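Local coordinates for protein probable dipeptidase (Pseudomonas aeruginosa, PDB 3B40) that is probably a metal-dependent dipeptidase of the membrane dipeptidase (M19) family, built on a TIM-barrel fold, at residues 68-73 and 92-97; 259-264 and 400-405. The protein carries 11 engineered substitutions. One frame throughout, in Å; residues are numbered along the deposited sequence.

Contact 1. Residues 68-73 and 92-97. With CA (calcium ion), chain F.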
loop_
_atom_site.group_PDB
_atom_site.type_symbol
_atom_site.label_atom_id
_atom_site.label_comp_id
_atom_site.label_asym_id
_atom_site.label_seq_id
_atom_site.Cartn_x
_atom_site.Cartn_y
_atom_site.Cartn_z
ATOM N N PHE A 68 -3.903 4.415 9.981
ATOM C CA PHE A 68 -4.254 2.990 9.886
ATOM C C PHE A 68 -4.582 2.443 11.270
ATOM O O PHE A 68 -3.904 2.777 12.258
ATOM C CB PHE A 68 -3.063 2.214 9.298
ATOM C CG PHE A 68 -3.268 0.717 9.226
ATOM C CD1 PHE A 68 -3.924 0.153 8.147
ATOM C CD2 PHE A 68 -2.753 -0.133 10.222
ATOM C CE1 PHE A 68 -4.116 -1.237 8.064
ATOM C CE2 PHE A 68 -2.947 -1.529 10.147
ATOM C CZ PHE A 68 -3.632 -2.068 9.061
ATOM N N GLY A 69 -5.643 1.641 11.344
ATOM C CA GLY A 69 -5.860 0.743 12.474
ATOM C C GLY A 69 -6.476 -0.551 11.952
ATOM O O GLY A 69 -7.073 -0.565 10.871
ATOM N N TRP A 70 -6.321 -1.636 12.712
ATOM C CA TRP A 70 -6.948 -2.919 12.387
ATOM C C TRP A 70 -7.047 -3.789 13.645
ATOM O O TRP A 70 -6.564 -3.365 14.702
ATOM C CB TRP A 70 -6.152 -3.608 11.262
ATOM C CG TRP A 70 -4.976 -4.362 11.722
ATOM C CD1 TRP A 70 -4.026 -3.956 12.617
ATOM C CD2 TRP A 70 -4.604 -5.665 11.295
ATOM N NE1 TRP A 70 -3.070 -4.938 12.770
ATOM C CE2 TRP A 70 -3.409 -6.002 11.971
ATOM C CE3 TRP A 70 -5.161 -6.589 10.386
ATOM C CZ2 TRP A 70 -2.763 -7.242 11.782
ATOM C CZ3 TRP A 70 -4.520 -7.821 10.204
ATOM C CH2 TRP A 70 -3.326 -8.124 10.885
ATOM N N PRO A 71 -7.688 -4.992 13.554
ATOM C CA PRO A 71 -7.873 -5.856 14.736
ATOM C C PRO A 71 -6.602 -6.642 15.077
ATOM O O PRO A 71 -6.571 -7.876 14.954
ATOM C CB PRO A 71 -9.016 -6.814 14.320
ATOM C CG PRO A 71 -9.473 -6.344 12.913
ATOM C CD PRO A 71 -8.289 -5.596 12.352
ATOM N N GLU A 72 -5.569 -5.899 15.468
ATOM C CA GLU A 72 -4.277 -6.413 15.905
ATOM C C GLU A 72 -4.390 -7.601 16.864
ATOM O O GLU A 72 -5.049 -7.510 17.900
ATOM C CB GLU A 72 -3.457 -5.272 16.552
ATOM C CG GLU A 72 -2.019 -5.651 16.914
ATOM C CD GLU A 72 -1.221 -6.141 15.715
ATOM O OE1 GLU A 72 -0.978 -5.318 14.802
ATOM O OE2 GLU A 72 -0.825 -7.338 15.683
ATOM N N MET A 73 -3.753 -8.711 16.496
ATOM C CA MET A 73 -3.738 -9.916 17.335
ATOM C C MET A 73 -2.414 -10.119 18.080
ATOM O O MET A 73 -2.365 -10.872 19.057
ATOM C CB MET A 73 -4.081 -11.175 16.512
ATOM C CG MET A 73 -3.032 -11.633 15.486
ATOM S SD MET A 73 -2.889 -10.626 13.972
ATOM C CE MET A 73 -4.511 -10.916 13.258
ATOM N N ARG A 92 -8.948 2.341 16.687
ATOM C CA ARG A 92 -9.091 3.817 16.715
ATOM C C ARG A 92 -7.930 4.521 17.426
ATOM O O ARG A 92 -7.463 5.575 16.994
ATOM C CB ARG A 92 -10.395 4.228 17.372
ATOM C CG ARG A 92 -11.638 3.897 16.571
ATOM C CD ARG A 92 -12.880 4.622 17.148
ATOM N NE ARG A 92 -14.068 4.146 16.446
ATOM C CZ ARG A 92 -15.037 3.415 16.997
ATOM N NH1 ARG A 92 -15.008 3.119 18.302
ATOM N NH2 ARG A 92 -16.052 3.021 16.239
ATOM N N HIS A 93 -7.462 3.928 18.516
ATOM C CA HIS A 93 -6.238 4.390 19.171
ATOM C C HIS A 93 -5.000 4.317 18.261
ATOM O O HIS A 93 -4.188 5.218 18.279
ATOM C CB HIS A 93 -5.997 3.598 20.447
ATOM C CG HIS A 93 -7.030 3.836 21.506
ATOM N ND1 HIS A 93 -7.166 3.021 22.611
ATOM C CD2 HIS A 93 -7.985 4.791 21.620
ATOM C CE1 HIS A 93 -8.156 3.467 23.362
ATOM N NE2 HIS A 93 -8.672 4.538 22.782
ATOM N N GLN A 94 -4.885 3.260 17.465
ATOM C CA GLN A 94 -3.808 3.114 16.466
ATOM C C GLN A 94 -3.871 4.273 15.438
ATOM O O GLN A 94 -2.831 4.836 15.072
ATOM C CB GLN A 94 -3.884 1.756 15.749
ATOM C CG GLN A 94 -3.721 0.508 16.643
ATOM C CD GLN A 94 -4.318 -0.789 16.051
ATOM O OE1 GLN A 94 -4.375 -0.984 14.830
ATOM N NE2 GLN A 94 -4.764 -1.688 16.939
ATOM N N GLN A 95 -5.086 4.646 15.005
ATOM C CA GLN A 95 -5.273 5.768 14.059
ATOM C C GLN A 95 -4.875 7.081 14.709
ATOM O O GLN A 95 -4.194 7.901 14.093
ATOM C CB GLN A 95 -6.721 5.917 13.599
ATOM C CG GLN A 95 -7.341 4.767 12.820
ATOM C CD GLN A 95 -8.751 5.130 12.391
ATOM O OE1 GLN A 95 -9.614 5.437 13.234
ATOM N NE2 GLN A 95 -9.003 5.097 11.089
ATOM N N GLU A 96 -5.311 7.286 15.947
ATOM C CA GLU A 96 -5.014 8.543 16.626
ATOM C C GLU A 96 -3.499 8.726 16.863
ATOM O O GLU A 96 -2.991 9.816 16.711
ATOM C CB GLU A 96 -5.787 8.655 17.930
ATOM C CG GLU A 96 -7.299 8.870 17.748
ATOM C CD GLU A 96 -7.662 10.215 17.090
ATOM O OE1 GLU A 96 -7.049 11.258 17.420
ATOM O OE2 GLU A 96 -8.580 10.224 16.247
ATOM N N ILE A 97 -2.814 7.653 17.256
ATOM C CA ILE A 97 -1.370 7.649 17.403
ATOM C C ILE A 97 -0.700 8.082 16.109
ATOM O O ILE A 97 0.163 8.968 16.122
ATOM C CB ILE A 97 -0.851 6.268 17.904
ATOM C CG1 ILE A 97 -1.322 6.058 19.363
ATOM C CG2 ILE A 97 0.704 6.175 17.786
ATOM C CD1 ILE A 97 -1.002 4.736 19.935
HETATM CA CA CA F . -11.204 5.157 23.138
HETATM O O HOH W 1 -7.831 3.183 9.200
#

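Contact 2. Residues 259-264 and 400-405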
loop_
_atom_site.group_PDB
_atom_site.type_symbol
_atom_site.label_atom_id
_atom_site.label_comp_id
_atom_site.label_asym_id
_atom_site.label_seq_id
_atom_site.Cartn_x
_atom_site.Cartn_y
_atom_site.Cartn_z
ATOM N N GLY A 259 -9.791 7.188 -15.040
ATOM C CA GLY A 259 -8.769 8.226 -15.148
ATOM C C GLY A 259 -7.683 8.065 -14.104
ATOM O O GLY A 259 -6.849 8.941 -13.946
ATOM N N GLY A 260 -7.671 6.916 -13.423
ATOM C CA GLY A 260 -6.861 6.742 -12.237
ATOM C C GLY A 260 -5.493 6.126 -12.453
ATOM O O GLY A 260 -4.974 6.125 -13.580
ATOM N N VAL A 261 -4.900 5.587 -11.379
ATOM C CA VAL A 261 -3.499 5.124 -11.453
ATOM C C VAL A 261 -3.282 3.850 -10.666
ATOM O O VAL A 261 -3.808 3.694 -9.564
ATOM C CB VAL A 261 -2.443 6.218 -10.947
ATOM C CG1 VAL A 261 -1.035 5.747 -11.214
ATOM C CG2 VAL A 261 -2.640 7.561 -11.640
ATOM N N ILE A 262 -2.474 2.951 -11.230
ATOM C CA ILE A 262 -2.060 1.716 -10.554
ATOM C C ILE A 262 -0.636 1.925 -10.075
ATOM O O ILE A 262 0.291 2.026 -10.870
ATOM C CB ILE A 262 -2.165 0.493 -11.490
ATOM C CG1 ILE A 262 -3.622 0.320 -11.935
ATOM C CG2 ILE A 262 -1.712 -0.789 -10.777
ATOM C CD1 ILE A 262 -3.775 -0.090 -13.345
ATOM N N GLN A 263 -0.478 2.058 -8.766
ATOM C CA GLN A 263 0.850 2.335 -8.210
ATOM C C GLN A 263 1.482 0.986 -7.885
ATOM O O GLN A 263 1.165 0.374 -6.867
ATOM C CB GLN A 263 0.745 3.254 -6.984
ATOM C CG GLN A 263 0.089 4.622 -7.288
ATOM C CD GLN A 263 1.083 5.722 -7.689
ATOM O OE1 GLN A 263 0.801 6.521 -8.583
ATOM N NE2 GLN A 263 2.230 5.768 -7.023
ATOM N N VAL A 264 2.385 0.547 -8.755
ATOM C CA VAL A 264 2.971 -0.802 -8.705
ATOM C C VAL A 264 3.906 -0.968 -7.527
ATOM O O VAL A 264 4.871 -0.212 -7.380
ATOM C CB VAL A 264 3.741 -1.143 -10.014
ATOM C CG1 VAL A 264 4.403 -2.529 -9.917
ATOM C CG2 VAL A 264 2.794 -1.082 -11.241
ATOM N N PHE A 400 -0.040 10.318 -10.479
ATOM C CA PHE A 400 -0.770 10.447 -9.208
ATOM C C PHE A 400 -1.240 11.873 -8.975
ATOM O O PHE A 400 -2.374 12.092 -8.564
ATOM C CB PHE A 400 0.036 9.933 -7.994
ATOM C CG PHE A 400 -0.724 10.012 -6.677
ATOM C CD1 PHE A 400 -1.420 8.905 -6.188
ATOM C CD2 PHE A 400 -0.741 11.187 -5.932
ATOM C CE1 PHE A 400 -2.102 8.969 -4.974
ATOM C CE2 PHE A 400 -1.452 11.259 -4.714
ATOM C CZ PHE A 400 -2.112 10.147 -4.242
ATOM N N LEU A 401 -0.349 12.843 -9.184
ATOM C CA LEU A 401 -0.690 14.247 -8.957
ATOM C C LEU A 401 -1.807 14.725 -9.903
ATOM O O LEU A 401 -2.660 15.481 -9.486
ATOM C CB LEU A 401 0.549 15.120 -9.114
ATOM C CG LEU A 401 1.700 14.925 -8.103
ATOM C CD1 LEU A 401 2.902 15.795 -8.464
ATOM C CD2 LEU A 401 1.236 15.221 -6.668
ATOM N N ARG A 402 -1.807 14.269 -11.167
ATOM C CA ARG A 402 -2.898 14.615 -12.121
ATOM C C ARG A 402 -4.224 14.071 -11.597
ATOM O O ARG A 402 -5.235 14.795 -11.485
ATOM C CB ARG A 402 -2.643 14.010 -13.514
ATOM C CG ARG A 402 -3.763 14.279 -14.601
ATOM C CD ARG A 402 -3.737 13.230 -15.725
ATOM N NE ARG A 402 -4.148 11.890 -15.256
ATOM C CZ ARG A 402 -3.399 10.777 -15.289
ATOM N NH1 ARG A 402 -3.905 9.632 -14.831
ATOM N NH2 ARG A 402 -2.150 10.790 -15.759
ATOM N N ALA A 403 -4.228 12.781 -11.296
ATOM C CA ALA A 403 -5.466 12.122 -10.826
ATOM C C ALA A 403 -5.974 12.781 -9.540
ATOM O O ALA A 403 -7.171 12.981 -9.370
ATOM C CB ALA A 403 -5.218 10.632 -10.601
ATOM N N TRP A 404 -5.054 13.102 -8.628
ATOM C CA TRP A 404 -5.415 13.786 -7.389
ATOM C C TRP A 404 -6.097 15.106 -7.697
ATOM O O TRP A 404 -7.104 15.445 -7.066
ATOM C CB TRP A 404 -4.171 13.988 -6.504
ATOM C CG TRP A 404 -4.352 14.535 -5.112
ATOM C CD1 TRP A 404 -5.524 14.768 -4.440
ATOM C CD2 TRP A 404 -3.290 14.891 -4.201
ATOM N NE1 TRP A 404 -5.257 15.275 -3.184
ATOM C CE2 TRP A 404 -3.897 15.351 -3.008
ATOM C CE3 TRP A 404 -1.896 14.877 -4.290
ATOM C CZ2 TRP A 404 -3.153 15.797 -1.911
ATOM C CZ3 TRP A 404 -1.134 15.317 -3.179
ATOM C CH2 TRP A 404 -1.775 15.787 -2.017
ATOM N N GLY A 405 -5.556 15.865 -8.651
ATOM C CA GLY A 405 -6.174 17.124 -8.999
ATOM C C GLY A 405 -7.591 16.930 -9.517
ATOM O O GLY A 405 -8.484 17.714 -9.173
HETATM O O HOH W 2 -6.572 11.566 -14.105
HETATM O O HOH W 3 2.219 8.469 -10.329
#

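Contact 1. Residues 68-73 and 92-97
The indole of Trp70 meets Gln94 OE1 at its edge, near the ring plane, with CD1 3.7 Å away. Glu72 OE1 also sits at the ring edge, in plane, and takes the bond from Trp70 NE1 at 2.9 Å; NE1 comes from above the carboxylate plane. One face of the indole carries the backbone N of Glu72, offset toward the rim. The Gln94 amide stands steeply to the indole, the two planes 73° apart. Its OE1 accepts a nearly straight bond from Trp70 N, 2.9 Å long, with the donor tilted 31° from the carbonyl plane. Its NE2 gives only a weak bond to Trp70 O, at 3.3 Å. Here the loop that follows strand 62-68 runs past helix 87-108, part of a beta-alpha unit of the TIM barrel. Pro71, next in the chain after Trp70, is the centre of an inverse gamma turn, with a weak bond from Glu72 N back to Trp70 O. The Gln94 chain is extended beyond CG, which carries the amide from the helix to the Trp70 backbone. Gln95 NE2 donates to a water at 2.9 Å, which Gly69 N reaches weakly. On the same helix, His93 NE2 binds a calcium ion at 2.6 Å, together with Asp89.

Contact 2. Residues 259-264 and 400-405
Val261 and Ala403 meet in the closely packed part of this contact, with Val261 CG2 4.1 Å from Ala403 CB. The same methyl lies 4.0 Å from Phe400 N. It belongs to strand 261-265, one of the parallel strands of the TIM barrel, while Ala403 is on the C-terminal helix 389-409. The strand and helix segments run roughly antiparallel, at 143°, with axes 9.7 Å apart. Farther along the strand, Gln263 reaches across to Phe400. Its OE1 lies 3.5 Å from Phe400 CB and near the ring plane, at the edge. Amide and ring planes stand 79° apart. The Phe400 ring also meets Phe25. A water bridges Gln263 OE1 and Phe400 N, while Gln263 NE2 bonds weakly to Ser27.

The other end is looser and nearer to solvent. Gly259, which closes helix 249-257 in a Schellman motif, and Arg402 are partly exposed, unlike the buried Val261, Gln263, Phe400 and Ala403. Arg402 is bent at chi3 (68°), and this turn brings its end to the loop. NH1 donates to Gly259 O over 3.2 Å. The oxygen lies in the guanidinium plane, but the donor stands above the carbonyl plane. A second water takes a bond from Arg402 NE at 2.7 Å and gives one to Gly259 O. NH2 bonds to Asp352 O. Backbone carbonyls and water thus take up several N-H groups of the arginine, and its positive charge would probably polarise the Gly259 carbonyl.

Contact 1 comes first along the chain and closes well before contact 2 opens. Their centres are 27 Å apart, on opposite sides of the chain's centre, and their nearest atoms are about 15 Å apart. They share no helix or strand. Strand 62-68, which leads into contact 1, and strand 261-265, in contact 2, belong to one parallel sheet. Contact 1 joins the loop leaving strand 62-68 to helix 87-108, close by in sequence. Contact 2 brings the far later helix 389-409 back against strand 261-265, across 135 intervening residues. Contact 1 therefore fastens a loop beyond a strand end, and contact 2 packs a helix on the barrel strand itself.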